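Local coordinates for protein 16S rRNA (adenine(1408)-N(1))-methyltransferase (Catenulispora acidiphila, PDB 4X1O) that probably methylates N1 of adenine 1408 in 16S ribosomal RNA with S-adenosyl-L-methionine as methyl donor, a modification linked to aminoglycoside resistance, at residues 49-54 and 70-75; 116-121 and 148-153; 166-171 and 178-183; 198-203 and 237-242; 211-216 and 226-231. One frame throughout, in Å; residues are numbered along the deposited sequence.

Contact 1. Residues 49-54 and 70-75; sequences RILVDV and PEWLVV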
# COMPACT_ATOMS: atom_id res chain seq x y z
N ARG A 49 -13.48 8.45 3.93
CA ARG A 49 -12.38 7.60 4.39
C ARG A 49 -11.16 7.99 3.59
O ARG A 49 -11.29 8.32 2.41
CB ARG A 49 -12.71 6.13 4.17
CG ARG A 49 -11.82 5.14 4.92
CD ARG A 49 -12.39 3.72 4.78
NE ARG A 49 -11.65 2.72 5.56
CZ ARG A 49 -11.75 2.58 6.88
NH1 ARG A 49 -12.55 3.38 7.57
NH2 ARG A 49 -11.04 1.65 7.51
N ILE A 50 -10.00 7.98 4.22
CA ILE A 50 -8.75 8.20 3.52
C ILE A 50 -7.95 6.92 3.54
O ILE A 50 -7.62 6.40 4.61
CB ILE A 50 -7.93 9.32 4.14
CG1 ILE A 50 -8.74 10.63 4.06
CG2 ILE A 50 -6.58 9.46 3.43
CD1 ILE A 50 -8.33 11.68 5.01
N LEU A 51 -7.67 6.40 2.36
CA LEU A 51 -6.95 5.14 2.21
C LEU A 51 -5.58 5.42 1.67
O LEU A 51 -5.44 6.11 0.65
CB LEU A 51 -7.71 4.20 1.29
CG LEU A 51 -7.03 2.89 0.87
CD1 LEU A 51 -6.86 1.98 2.07
CD2 LEU A 51 -7.86 2.21 -0.21
N VAL A 52 -4.56 4.93 2.35
CA VAL A 52 -3.21 5.09 1.81
C VAL A 52 -2.70 3.72 1.39
O VAL A 52 -2.61 2.81 2.20
CB VAL A 52 -2.27 5.76 2.82
CG1 VAL A 52 -0.83 5.76 2.27
CG2 VAL A 52 -2.72 7.20 3.09
N ASP A 53 -2.43 3.59 0.09
CA ASP A 53 -1.80 2.41 -0.50
C ASP A 53 -0.32 2.65 -0.59
O ASP A 53 0.13 3.48 -1.38
CB ASP A 53 -2.34 2.10 -1.88
CG ASP A 53 -3.79 1.73 -1.88
OD1 ASP A 53 -4.25 1.05 -0.95
OD2 ASP A 53 -4.47 2.13 -2.84
N VAL A 54 0.46 1.92 0.19
CA VAL A 54 1.90 2.11 0.16
C VAL A 54 2.48 1.05 -0.76
O VAL A 54 2.27 -0.14 -0.55
CB VAL A 54 2.51 2.00 1.57
CG1 VAL A 54 4.02 2.24 1.50
CG2 VAL A 54 1.85 3.01 2.51
N PRO A 70 -15.92 6.57 -4.76
CA PRO A 70 -15.66 7.99 -4.99
C PRO A 70 -15.68 8.84 -3.72
O PRO A 70 -15.17 9.97 -3.71
CB PRO A 70 -16.82 8.41 -5.94
CG PRO A 70 -17.86 7.38 -5.72
CD PRO A 70 -17.12 6.10 -5.47
N GLU A 71 -16.22 8.29 -2.64
CA GLU A 71 -16.21 9.00 -1.37
C GLU A 71 -14.89 8.79 -0.60
O GLU A 71 -14.65 9.45 0.41
CB GLU A 71 -17.41 8.57 -0.53
CG GLU A 71 -17.28 7.18 0.08
CD GLU A 71 -17.66 6.03 -0.84
OE1 GLU A 71 -17.73 6.21 -2.07
OE2 GLU A 71 -17.90 4.92 -0.32
N TRP A 72 -14.07 7.85 -1.06
CA TRP A 72 -12.75 7.64 -0.44
C TRP A 72 -11.70 8.51 -1.10
O TRP A 72 -11.68 8.64 -2.32
CB TRP A 72 -12.27 6.19 -0.55
CG TRP A 72 -13.07 5.17 0.20
CD1 TRP A 72 -14.16 5.38 0.98
CD2 TRP A 72 -12.82 3.75 0.21
NE1 TRP A 72 -14.62 4.18 1.48
CE2 TRP A 72 -13.81 3.17 1.02
CE3 TRP A 72 -11.86 2.93 -0.38
CZ2 TRP A 72 -13.86 1.79 1.26
CZ3 TRP A 72 -11.91 1.56 -0.15
CH2 TRP A 72 -12.91 1.01 0.66
N LEU A 73 -10.81 9.07 -0.29
CA LEU A 73 -9.61 9.68 -0.84
C LEU A 73 -8.55 8.58 -0.88
O LEU A 73 -8.17 8.06 0.16
CB LEU A 73 -9.16 10.87 0.01
CG LEU A 73 -7.99 11.68 -0.55
CD1 LEU A 73 -8.35 12.32 -1.88
CD2 LEU A 73 -7.59 12.76 0.46
N VAL A 74 -8.12 8.20 -2.07
CA VAL A 74 -7.21 7.07 -2.24
C VAL A 74 -5.85 7.64 -2.56
O VAL A 74 -5.67 8.27 -3.59
CB VAL A 74 -7.69 6.12 -3.36
CG1 VAL A 74 -6.67 5.00 -3.57
CG2 VAL A 74 -9.07 5.57 -3.02
N VAL A 75 -4.89 7.42 -1.68
CA VAL A 75 -3.57 8.01 -1.82
C VAL A 75 -2.57 6.92 -2.08
O VAL A 75 -2.33 6.10 -1.21
CB VAL A 75 -3.16 8.78 -0.55
CG1 VAL A 75 -1.84 9.50 -0.76
CG2 VAL A 75 -4.26 9.75 -0.18

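Contact 2. Residues 116-121 and 148-153; sequences ALHGVA and LRAVAK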
# COMPACT_ATOMS: atom_id res chain seq x y z
N ALA A 116 3.36 16.10 5.36
CA ALA A 116 2.01 16.27 4.82
C ALA A 116 1.20 14.97 4.85
O ALA A 116 -0.02 15.00 4.77
CB ALA A 116 2.07 16.82 3.41
N LEU A 117 1.89 13.84 4.97
CA LEU A 117 1.22 12.54 5.05
C LEU A 117 1.10 11.98 6.46
O LEU A 117 0.54 10.90 6.64
CB LEU A 117 1.95 11.50 4.20
CG LEU A 117 1.85 11.68 2.69
CD1 LEU A 117 2.60 10.57 2.00
CD2 LEU A 117 0.39 11.69 2.28
N HIS A 118 1.63 12.68 7.45
CA HIS A 118 1.55 12.17 8.82
C HIS A 118 0.12 12.19 9.35
O HIS A 118 -0.55 13.22 9.30
CB HIS A 118 2.47 12.97 9.74
CG HIS A 118 3.91 12.55 9.67
ND1 HIS A 118 4.53 11.85 10.69
CD2 HIS A 118 4.84 12.72 8.71
CE1 HIS A 118 5.79 11.62 10.36
NE2 HIS A 118 6.00 12.13 9.16
N GLY A 119 -0.33 11.04 9.84
CA GLY A 119 -1.58 10.95 10.56
C GLY A 119 -2.80 11.17 9.70
O GLY A 119 -3.83 11.62 10.20
N VAL A 120 -2.70 10.87 8.41
CA VAL A 120 -3.83 11.16 7.53
C VAL A 120 -4.72 9.95 7.26
O VAL A 120 -5.89 10.11 6.92
CB VAL A 120 -3.36 11.73 6.18
CG1 VAL A 120 -2.55 13.04 6.38
CG2 VAL A 120 -2.57 10.71 5.37
N ALA A 121 -4.18 8.75 7.41
CA ALA A 121 -4.87 7.58 6.85
C ALA A 121 -5.86 6.93 7.82
O ALA A 121 -5.53 6.67 8.98
CB ALA A 121 -3.85 6.56 6.39
N LEU A 148 5.13 3.40 7.95
CA LEU A 148 3.74 2.97 7.82
C LEU A 148 2.89 3.52 8.96
O LEU A 148 1.79 4.03 8.74
CB LEU A 148 3.66 1.45 7.79
CG LEU A 148 4.26 0.79 6.55
CD1 LEU A 148 4.30 -0.72 6.76
CD2 LEU A 148 3.43 1.15 5.32
N ARG A 149 3.39 3.42 10.20
CA ARG A 149 2.62 3.90 11.34
C ARG A 149 2.45 5.41 11.30
O ARG A 149 1.41 5.93 11.69
CB ARG A 149 3.28 3.48 12.66
CG ARG A 149 2.54 3.99 13.92
CD ARG A 149 1.11 3.43 14.02
NE ARG A 149 0.41 3.98 15.18
CZ ARG A 149 -0.20 5.15 15.19
NH1 ARG A 149 -0.19 5.92 14.10
NH2 ARG A 149 -0.82 5.57 16.29
N ALA A 150 3.48 6.11 10.81
CA ALA A 150 3.46 7.57 10.74
C ALA A 150 2.29 8.10 9.92
O ALA A 150 1.74 9.15 10.25
CB ALA A 150 4.76 8.09 10.16
N VAL A 151 1.91 7.40 8.85
CA VAL A 151 0.84 7.95 7.98
C VAL A 151 -0.55 7.64 8.54
O VAL A 151 -1.55 8.16 8.08
CB VAL A 151 0.94 7.44 6.52
CG1 VAL A 151 2.30 7.76 5.95
CG2 VAL A 151 0.62 5.95 6.42
N ALA A 152 -0.61 6.79 9.56
CA ALA A 152 -1.90 6.31 10.07
C ALA A 152 -2.49 7.15 11.20
O ALA A 152 -1.75 7.63 12.07
CB ALA A 152 -1.75 4.86 10.55
N LYS A 153 -3.82 7.28 11.21
CA LYS A 153 -4.56 7.77 12.36
C LYS A 153 -4.62 6.67 13.41
O LYS A 153 -4.61 5.49 13.06
CB LYS A 153 -5.99 8.17 12.00
CG LYS A 153 -6.13 9.34 11.06
CD LYS A 153 -7.59 9.52 10.75
CE LYS A 153 -7.85 10.69 9.84
NZ LYS A 153 -9.32 10.91 9.75

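Contact 3. Residues 166-171 and 178-183; sequences IWREPI and LPELTP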
# COMPACT_ATOMS: atom_id res chain seq x y z
N ILE A 166 6.67 -15.69 -4.16
CA ILE A 166 8.00 -15.06 -4.15
C ILE A 166 9.03 -15.95 -3.44
O ILE A 166 10.22 -15.75 -3.59
CB ILE A 166 7.99 -13.68 -3.46
CG1 ILE A 166 7.58 -13.80 -1.99
CG2 ILE A 166 7.09 -12.71 -4.22
CD1 ILE A 166 7.63 -12.47 -1.24
N TRP A 167 8.58 -16.93 -2.67
CA TRP A 167 9.55 -17.80 -2.01
C TRP A 167 9.78 -19.08 -2.80
O TRP A 167 10.44 -20.01 -2.31
CB TRP A 167 9.12 -18.07 -0.57
CG TRP A 167 9.79 -17.10 0.37
CD1 TRP A 167 11.14 -16.99 0.60
CD2 TRP A 167 9.18 -16.06 1.12
NE1 TRP A 167 11.39 -15.97 1.48
CE2 TRP A 167 10.21 -15.38 1.82
CE3 TRP A 167 7.86 -15.64 1.30
CZ2 TRP A 167 9.95 -14.32 2.67
CZ3 TRP A 167 7.61 -14.58 2.15
CH2 TRP A 167 8.65 -13.93 2.82
N ARG A 168 9.28 -19.12 -4.03
CA ARG A 168 9.61 -20.20 -4.95
C ARG A 168 10.59 -19.66 -5.98
O ARG A 168 10.48 -18.52 -6.40
CB ARG A 168 8.36 -20.76 -5.61
CG ARG A 168 7.33 -21.28 -4.62
CD ARG A 168 7.87 -22.48 -3.85
NE ARG A 168 7.39 -22.52 -2.47
CZ ARG A 168 8.16 -22.75 -1.42
NH1 ARG A 168 9.46 -22.97 -1.58
NH2 ARG A 168 7.64 -22.77 -0.20
N GLU A 169 11.57 -20.48 -6.36
CA GLU A 169 12.61 -20.06 -7.29
C GLU A 169 12.01 -19.63 -8.63
O GLU A 169 11.09 -20.28 -9.12
CB GLU A 169 13.63 -21.18 -7.50
CG GLU A 169 14.26 -21.70 -6.22
CD GLU A 169 15.36 -20.80 -5.68
OE1 GLU A 169 15.84 -19.92 -6.44
OE2 GLU A 169 15.76 -20.97 -4.51
N PRO A 170 12.51 -18.52 -9.20
CA PRO A 170 13.58 -17.67 -8.67
C PRO A 170 13.11 -16.67 -7.61
O PRO A 170 12.21 -15.86 -7.85
CB PRO A 170 14.09 -16.94 -9.92
CG PRO A 170 12.88 -16.82 -10.77
CD PRO A 170 12.07 -18.07 -10.53
N ILE A 171 13.73 -16.74 -6.44
CA ILE A 171 13.38 -15.86 -5.34
C ILE A 171 14.04 -14.50 -5.54
O ILE A 171 15.25 -14.42 -5.76
CB ILE A 171 13.83 -16.48 -4.00
CG1 ILE A 171 13.26 -17.90 -3.87
CG2 ILE A 171 13.45 -15.60 -2.82
CD1 ILE A 171 13.71 -18.63 -2.62
N LEU A 178 16.37 -14.70 3.21
CA LEU A 178 15.44 -14.86 4.32
C LEU A 178 14.60 -16.11 4.17
O LEU A 178 14.18 -16.45 3.06
CB LEU A 178 14.52 -13.64 4.44
CG LEU A 178 15.22 -12.27 4.40
CD1 LEU A 178 14.17 -11.16 4.41
CD2 LEU A 178 16.19 -12.13 5.56
N PRO A 179 14.32 -16.78 5.29
CA PRO A 179 13.42 -17.94 5.25
C PRO A 179 11.98 -17.52 5.02
O PRO A 179 11.59 -16.38 5.36
CB PRO A 179 13.61 -18.59 6.62
CG PRO A 179 14.07 -17.48 7.51
CD PRO A 179 14.86 -16.53 6.63
N GLU A 180 11.19 -18.40 4.43
CA GLU A 180 9.82 -18.06 4.10
C GLU A 180 9.05 -17.64 5.34
O GLU A 180 9.07 -18.32 6.37
CB GLU A 180 9.11 -19.22 3.40
CG GLU A 180 7.66 -18.91 3.07
CD GLU A 180 7.05 -19.91 2.11
OE1 GLU A 180 7.75 -20.88 1.75
OE2 GLU A 180 5.86 -19.74 1.75
N LEU A 181 8.37 -16.51 5.23
CA LEU A 181 7.52 -16.01 6.29
C LEU A 181 6.16 -16.71 6.24
O LEU A 181 5.47 -16.70 5.22
CB LEU A 181 7.36 -14.49 6.17
CG LEU A 181 6.68 -13.74 7.31
CD1 LEU A 181 7.43 -13.90 8.65
CD2 LEU A 181 6.53 -12.28 6.92
N THR A 182 5.81 -17.35 7.35
CA THR A 182 4.57 -18.10 7.47
C THR A 182 3.83 -17.56 8.68
O THR A 182 4.42 -16.82 9.47
CB THR A 182 4.82 -19.60 7.65
OG1 THR A 182 5.37 -19.82 8.95
CG2 THR A 182 5.79 -20.12 6.60
N PRO A 183 2.55 -17.92 8.85
CA PRO A 183 1.87 -17.42 10.05
C PRO A 183 2.57 -17.80 11.36
O PRO A 183 2.60 -17.00 12.29
CB PRO A 183 0.48 -18.06 9.96
CG PRO A 183 0.25 -18.21 8.49
CD PRO A 183 1.60 -18.57 7.92

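Contact 4. Residues 198-203 and 237-242; sequences LGWQVA and AVAVDP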
# COMPACT_ATOMS: atom_id res chain seq x y z
N LEU A 198 6.28 -0.82 17.47
CA LEU A 198 6.26 0.37 16.64
C LEU A 198 4.86 0.89 16.39
O LEU A 198 4.65 1.78 15.57
CB LEU A 198 6.99 0.09 15.33
CG LEU A 198 8.50 -0.00 15.59
CD1 LEU A 198 9.25 -0.49 14.37
CD2 LEU A 198 9.04 1.35 16.05
N GLY A 199 3.88 0.36 17.12
CA GLY A 199 2.54 0.91 17.06
C GLY A 199 1.55 0.19 16.17
O GLY A 199 0.53 0.77 15.79
N TRP A 200 1.83 -1.06 15.84
CA TRP A 200 0.89 -1.89 15.10
C TRP A 200 0.52 -3.14 15.88
O TRP A 200 1.33 -4.08 15.99
CB TRP A 200 1.46 -2.31 13.75
CG TRP A 200 1.60 -1.19 12.74
CD1 TRP A 200 2.76 -0.70 12.21
CD2 TRP A 200 0.54 -0.46 12.13
NE1 TRP A 200 2.49 0.30 11.31
CE2 TRP A 200 1.13 0.47 11.24
CE3 TRP A 200 -0.86 -0.49 12.25
CZ2 TRP A 200 0.37 1.34 10.47
CZ3 TRP A 200 -1.62 0.39 11.48
CH2 TRP A 200 -0.99 1.30 10.60
N GLN A 201 -0.68 -3.14 16.44
CA GLN A 201 -1.13 -4.29 17.24
C GLN A 201 -1.72 -5.32 16.27
O GLN A 201 -2.76 -5.09 15.66
CB GLN A 201 -2.14 -3.84 18.28
CG GLN A 201 -2.47 -4.90 19.35
CD GLN A 201 -1.35 -5.04 20.37
OE1 GLN A 201 -0.91 -4.05 20.97
NE2 GLN A 201 -0.87 -6.26 20.56
N VAL A 202 -1.04 -6.45 16.12
CA VAL A 202 -1.47 -7.45 15.14
C VAL A 202 -2.81 -8.10 15.54
O VAL A 202 -3.00 -8.49 16.70
CB VAL A 202 -0.38 -8.52 14.95
CG1 VAL A 202 -0.88 -9.68 14.07
CG2 VAL A 202 0.87 -7.88 14.32
N ALA A 203 -3.73 -8.22 14.59
CA ALA A 203 -5.05 -8.79 14.87
C ALA A 203 -5.25 -10.17 14.25
O ALA A 203 -5.98 -11.01 14.80
CB ALA A 203 -6.14 -7.84 14.38
N ALA A 237 -3.35 -5.48 11.23
CA ALA A 237 -2.97 -4.85 12.48
C ALA A 237 -3.77 -3.57 12.67
O ALA A 237 -4.46 -3.11 11.76
CB ALA A 237 -1.47 -4.54 12.50
N VAL A 238 -3.70 -3.03 13.87
CA VAL A 238 -4.40 -1.79 14.19
C VAL A 238 -3.41 -0.78 14.75
O VAL A 238 -2.56 -1.12 15.58
CB VAL A 238 -5.54 -2.04 15.19
CG1 VAL A 238 -6.10 -0.73 15.71
CG2 VAL A 238 -6.62 -2.90 14.53
N ALA A 239 -3.50 0.46 14.30
CA ALA A 239 -2.63 1.52 14.77
C ALA A 239 -2.87 1.86 16.24
O ALA A 239 -3.99 2.23 16.63
CB ALA A 239 -2.80 2.79 13.90
N VAL A 240 -1.82 1.70 17.05
CA VAL A 240 -1.85 1.97 18.48
C VAL A 240 -0.61 2.81 18.84
O VAL A 240 0.25 3.07 18.01
CB VAL A 240 -1.88 0.64 19.32
CG1 VAL A 240 -3.20 -0.13 19.09
CG2 VAL A 240 -0.69 -0.25 18.99
N ASP A 241 -0.51 3.23 20.10
CA ASP A 241 0.68 3.95 20.53
C ASP A 241 1.91 3.06 20.41
O ASP A 241 1.89 1.91 20.84
CB ASP A 241 0.55 4.42 21.98
CG ASP A 241 -0.33 5.65 22.15
OD1 ASP A 241 -0.74 6.25 21.14
OD2 ASP A 241 -0.59 6.02 23.31
N PRO A 242 2.99 3.59 19.84
CA PRO A 242 4.23 2.81 19.89
C PRO A 242 4.73 2.69 21.33
O PRO A 242 4.27 3.45 22.19
CB PRO A 242 5.21 3.64 19.05
CG PRO A 242 4.35 4.50 18.20
CD PRO A 242 3.13 4.80 19.03

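Contact 5. Residues 211-216 and 226-231; sequences TDLDTI and SGATET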
# COMPACT_ATOMS: atom_id res chain seq x y z
N THR A 211 -6.40 -16.65 -3.69
CA THR A 211 -6.79 -15.24 -3.69
C THR A 211 -6.74 -14.73 -5.12
O THR A 211 -5.76 -14.95 -5.82
CB THR A 211 -5.87 -14.38 -2.80
OG1 THR A 211 -6.02 -14.76 -1.43
CG2 THR A 211 -6.20 -12.89 -2.95
N ASP A 212 -7.80 -14.07 -5.57
CA ASP A 212 -7.83 -13.47 -6.90
C ASP A 212 -6.79 -12.35 -6.97
O ASP A 212 -6.85 -11.39 -6.20
CB ASP A 212 -9.23 -12.94 -7.22
CG ASP A 212 -9.30 -12.21 -8.55
OD1 ASP A 212 -8.45 -12.46 -9.43
OD2 ASP A 212 -10.22 -11.38 -8.72
N LEU A 213 -5.83 -12.48 -7.89
CA LEU A 213 -4.72 -11.53 -7.99
C LEU A 213 -5.19 -10.10 -8.27
O LEU A 213 -4.56 -9.14 -7.82
CB LEU A 213 -3.74 -11.98 -9.07
CG LEU A 213 -2.76 -13.06 -8.58
CD1 LEU A 213 -1.79 -13.47 -9.68
CD2 LEU A 213 -2.00 -12.56 -7.36
N ASP A 214 -6.29 -9.97 -9.01
CA ASP A 214 -6.83 -8.65 -9.35
C ASP A 214 -7.15 -7.83 -8.10
O ASP A 214 -7.19 -6.59 -8.15
CB ASP A 214 -8.10 -8.79 -10.20
CG ASP A 214 -7.80 -9.24 -11.63
OD1 ASP A 214 -6.64 -9.12 -12.08
OD2 ASP A 214 -8.74 -9.69 -12.32
N THR A 215 -7.38 -8.49 -6.98
CA THR A 215 -7.77 -7.77 -5.77
C THR A 215 -6.59 -7.06 -5.11
O THR A 215 -6.78 -6.10 -4.36
CB THR A 215 -8.44 -8.70 -4.74
OG1 THR A 215 -7.51 -9.70 -4.30
CG2 THR A 215 -9.66 -9.38 -5.34
N ILE A 216 -5.38 -7.51 -5.37
CA ILE A 216 -4.21 -6.92 -4.72
C ILE A 216 -3.12 -6.51 -5.70
O ILE A 216 -2.16 -5.84 -5.32
CB ILE A 216 -3.60 -7.87 -3.69
CG1 ILE A 216 -3.14 -9.16 -4.36
CG2 ILE A 216 -4.61 -8.18 -2.59
CD1 ILE A 216 -2.40 -10.09 -3.43
N SER A 226 -8.82 -12.64 -15.60
CA SER A 226 -7.99 -13.72 -16.13
C SER A 226 -8.15 -15.01 -15.32
O SER A 226 -7.82 -16.10 -15.80
CB SER A 226 -6.51 -13.32 -16.12
OG SER A 226 -6.00 -13.35 -14.79
N GLY A 227 -8.63 -14.87 -14.09
CA GLY A 227 -8.74 -16.01 -13.19
C GLY A 227 -7.46 -16.32 -12.44
O GLY A 227 -7.42 -17.28 -11.66
N ALA A 228 -6.42 -15.51 -12.65
CA ALA A 228 -5.14 -15.72 -11.96
C ALA A 228 -5.31 -15.63 -10.44
O ALA A 228 -5.89 -14.68 -9.92
CB ALA A 228 -4.11 -14.71 -12.43
N THR A 229 -4.80 -16.63 -9.73
CA THR A 229 -4.87 -16.60 -8.29
C THR A 229 -3.51 -16.90 -7.69
O THR A 229 -2.63 -17.42 -8.37
CB THR A 229 -5.89 -17.61 -7.71
OG1 THR A 229 -5.40 -18.95 -7.89
CG2 THR A 229 -7.25 -17.47 -8.35
N GLU A 230 -3.38 -16.60 -6.40
CA GLU A 230 -2.17 -16.92 -5.67
C GLU A 230 -2.50 -17.09 -4.20
O GLU A 230 -3.51 -16.57 -3.72
CB GLU A 230 -1.12 -15.82 -5.86
CG GLU A 230 0.24 -16.17 -5.29
CD GLU A 230 1.29 -15.12 -5.58
OE1 GLU A 230 1.04 -14.24 -6.43
OE2 GLU A 230 2.36 -15.19 -4.96
N THR A 231 -1.66 -17.84 -3.50
CA THR A 231 -1.77 -17.88 -2.06
C THR A 231 -1.16 -16.62 -1.49
O THR A 231 -0.04 -16.26 -1.82
CB THR A 231 -1.06 -19.10 -1.48
OG1 THR A 231 -1.64 -20.29 -2.02
CG2 THR A 231 -1.20 -19.11 0.03

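Contact 1. Residues 49-54 and 70-75
Over one face of the Trp72 indole lies the aliphatic part of Arg49: CB sits 4.0 Å from the centroid of the five-membered ring in a CH-pi contact, and CD follows over the rim of the same face. The extended arginine chain runs beside the indole in the same direction, its guanidinium plane turned 52° from the ring, and the charged end goes on to a salt bridge with Glu123. Leu51 approaches the ring obliquely, CD2 lying 4.1 Å from Trp72 CE3. His69 stacks on the indole as well.

Beneath these side chains the backbones pair in parallel. Leu73 N gives to Arg49 O (2.8 Å), Leu51 N to Leu73 O (2.8 Å), Val75 N to Leu51 O (2.7 Å) and Asp53 N to Val75 O (2.8 Å). Ile50, Val52, Leu73 and Val75 share the other face of the sheet, where Val52 CG2 meets Val75 CB at 4.0 Å and Trp40 of helix 37-46 covers Leu73 and Val75; branched aliphatic residues suit such a buried strand pair. Helix 60-68 covers Leu51 and Val74 and connects the strands, making the beta-alpha-beta crossover characteristic of the Rossmann-like fold of S-adenosyl-L-methionine-dependent methyltransferases.

Contact 2. Residues 116-121 and 148-153
Gly119 N gives to Ala150 O (2.8 Å), in the carbonyl plane, and backbone hydrogen bonds like this one carry most of the contact between the turn at Leu117 to Val120 and the end of helix 142-151. Ala121 N makes a straighter bond to Val151 O (2.8 Å), which Val120 N also approaches in a weak bond. In return, Lys153 N gives to Ala121 O (2.9 Å, 171° at the hydrogen), completing the single bridge of Ala121 with Ala152. The turn is type II, and its third residue, Gly119, has the positive phi that favours glycine.

Weaker CA-H...O contacts add to these: Val151 CA lies 3.3 Å from Leu117 O, and His118 CA equally close to Ala150 O.

Apolar contacts are small. Val151 CG1 meets Leu117 CB at 4.1 Å, while the Ala150 methyl approaches His118 CE1 obliquely at 3.7 Å; a residue as short as alanine lets the imidazole lie close to the helix. Val151 also lies about 4 Å, side chain to side chain, from Ile110 of the S-adenosyl-L-methionine site.

The charged side chain that spans the contact is Lys153. Its chain, extended beyond CG, passes Gly119 O and Val120 O and carries NZ to a salt bridge with Asp122.

Since main-chain atoms do most of the bonding, the contact uses carbonyls of the last helical turn, whose bonds within the helix run out there, to hold the turn leading into strand 123-127.

Contact 3. Residues 166-171 and 178-183
Trp167 points at the 178-183 segment. CB lies 3.9 Å from the Glu180 carboxyl carbon CD. Beyond it, CG meets Glu180 CB, and the five-membered ring has Glu180 CA directly above one face, 3.5 Å from the centroid and only 10° off the ring normal, a close CH-pi contact. At the ring's polar corner, NE1 donates to Leu178 O (3.2 Å); the bond is bent, with the nitrogen well above the carbonyl plane. CE3, on the benzo side, touches Glu180 CG. At the far end CH2 reaches Leu181 CB at 3.6 Å, with Leu181 N over the same face as Glu180 CA, while Ile166 CG1 lies over the opposite face.

Both segments belong to the linker between the fifth and sixth strands of the methyltransferase sheet in chain order, 157-163 and 200-212, which also holds helices 183-188 and 191-197; the indole lies between the two arms of an irregular loop that has no strand pairing. Val138 of helix 131-139 also touches Trp167. A large flat residue suits this place, covering several backbone units and supplying one N-H for a loop carbonyl.

On the more exposed side, Glu180 extends fully, with CG anti to the backbone N (chi1 179°), which lays its aliphatic part across the indole and leaves the carboxylate only 14° from parallel to the ring. Its OE1 forms a salt bridge with Arg168 NH2 (2.7 Å). The arginine chain bends at chi2 and chi3, and its guanidinium is turned well away from the carboxylate plane.

Contact 4. Residues 198-203 and 237-242
A Schellman motif ends helix 191-197 at Gly199, and the chain turns directly into strand 200-212, which pairs antiparallel with strand 229-239 at the edge of the seven-stranded sheet. Glycine suits the C-prime position because of its positive phi, and its lack of a side chain lets Val240 O come close. Gly199 O receives Val240 N in a nearly linear bond (2.8 Å, 176° at the hydrogen), although the donor stands above the carbonyl plane. Gln201 and Val238 form a hydrogen-bonded pair: Gln201 N gives to Val238 O (2.9 Å), and Val238 N returns a bond to Gln201 O (2.9 Å).

Trp200 is the large side chain of the contact. With CG beside its backbone N (chi1 -69°), the indole leans back over the neighbouring strand, bringing CZ3 to 3.4 Å from Ala239 N and 3.6 Å from Ala239 CB, while Trp200 CB meets Ala237 CB at 3.9 Å. Ala237 and Ala239 are small enough to admit the ring, whose NE1 makes a weak bond to Leu145 O of helix 142-151.

On the other face, Val240 CG1 lies 3.9 Å from Gln201 CB, at the more exposed side of the sheet. Past the strand, the Pro242 ring rests against the Leu198 carbonyl.

The chemistry is thus two-sided: main-chain bonds fix the register of the strands, while the indole, wedged between alanine methyls and helix 142-151, joins the sheet to that helix largely by apolar contact.

Contact 5. Residues 211-216 and 226-231
Thr211 and Glu230 form a hydrogen-bonded antiparallel pair where strand 200-212 ends and strand 229-239 begins, closing the long loop that joins the last two strands of the sheet. Thr211 N gives to Glu230 O (2.9 Å), and Glu230 N to Thr211 O (3.0 Å) in the plane of that carbonyl. The backbone bond just beyond the strand ends is the straightest: Leu213 N to Ala228 O, 3.0 Å with 175° at the hydrogen.

The apolar contacts centre on Leu213. Its two methyls spread along the opposing chain, CD1 to Ala228 CB (3.8 Å) and CD2 to Glu230 CB (3.7 Å). Glutamate serves here with its aliphatic base as well as its acid, for the extended chain takes OE2 on to a hydrogen bond with Ser165.

Polar side chains shape the loops beyond the strand ends. Ser226 OG accepts from Ala228 N in an ST turn. Asp214 belongs to the loop between: its carboxylate makes a salt bridge with Arg222 and accepts from Gly225 N, and its carbonyl accepts from Ser218 OG. Its side chain lies about 4 Å from that of Ser218, which with Ser217 belongs to the S-adenosyl-L-homocysteine site seen for this protein.

As the chain leaves strand 200-212, Asp212 O takes two bonds from one residue, from Thr215 N (3.0 Å) and, nearly linearly with its C=O, from Thr215 OG1 (2.6 Å).

From the N terminus, contact 1 comes first, closing the loop through helix 60-68 that joins two inner strands of the sheet. Contact 2 follows in series, closing the loop that runs through strand 123-127 and helices 131-139 and 142-151; it touches contact 1 where Val52 CG2 packs on Ala121 CB. Contact 3 then closes a short loop after strand 157-163, about 30 Å from contact 1 between centres. Contact 4 joins the last two strands at the end next to contact 2, where Arg149 NE probably bonds Val240 O. Contact 5 is nested inside the loop closed by contact 4, pairing the other ends of those strands about 28 Å away between centres. None of the loops cross.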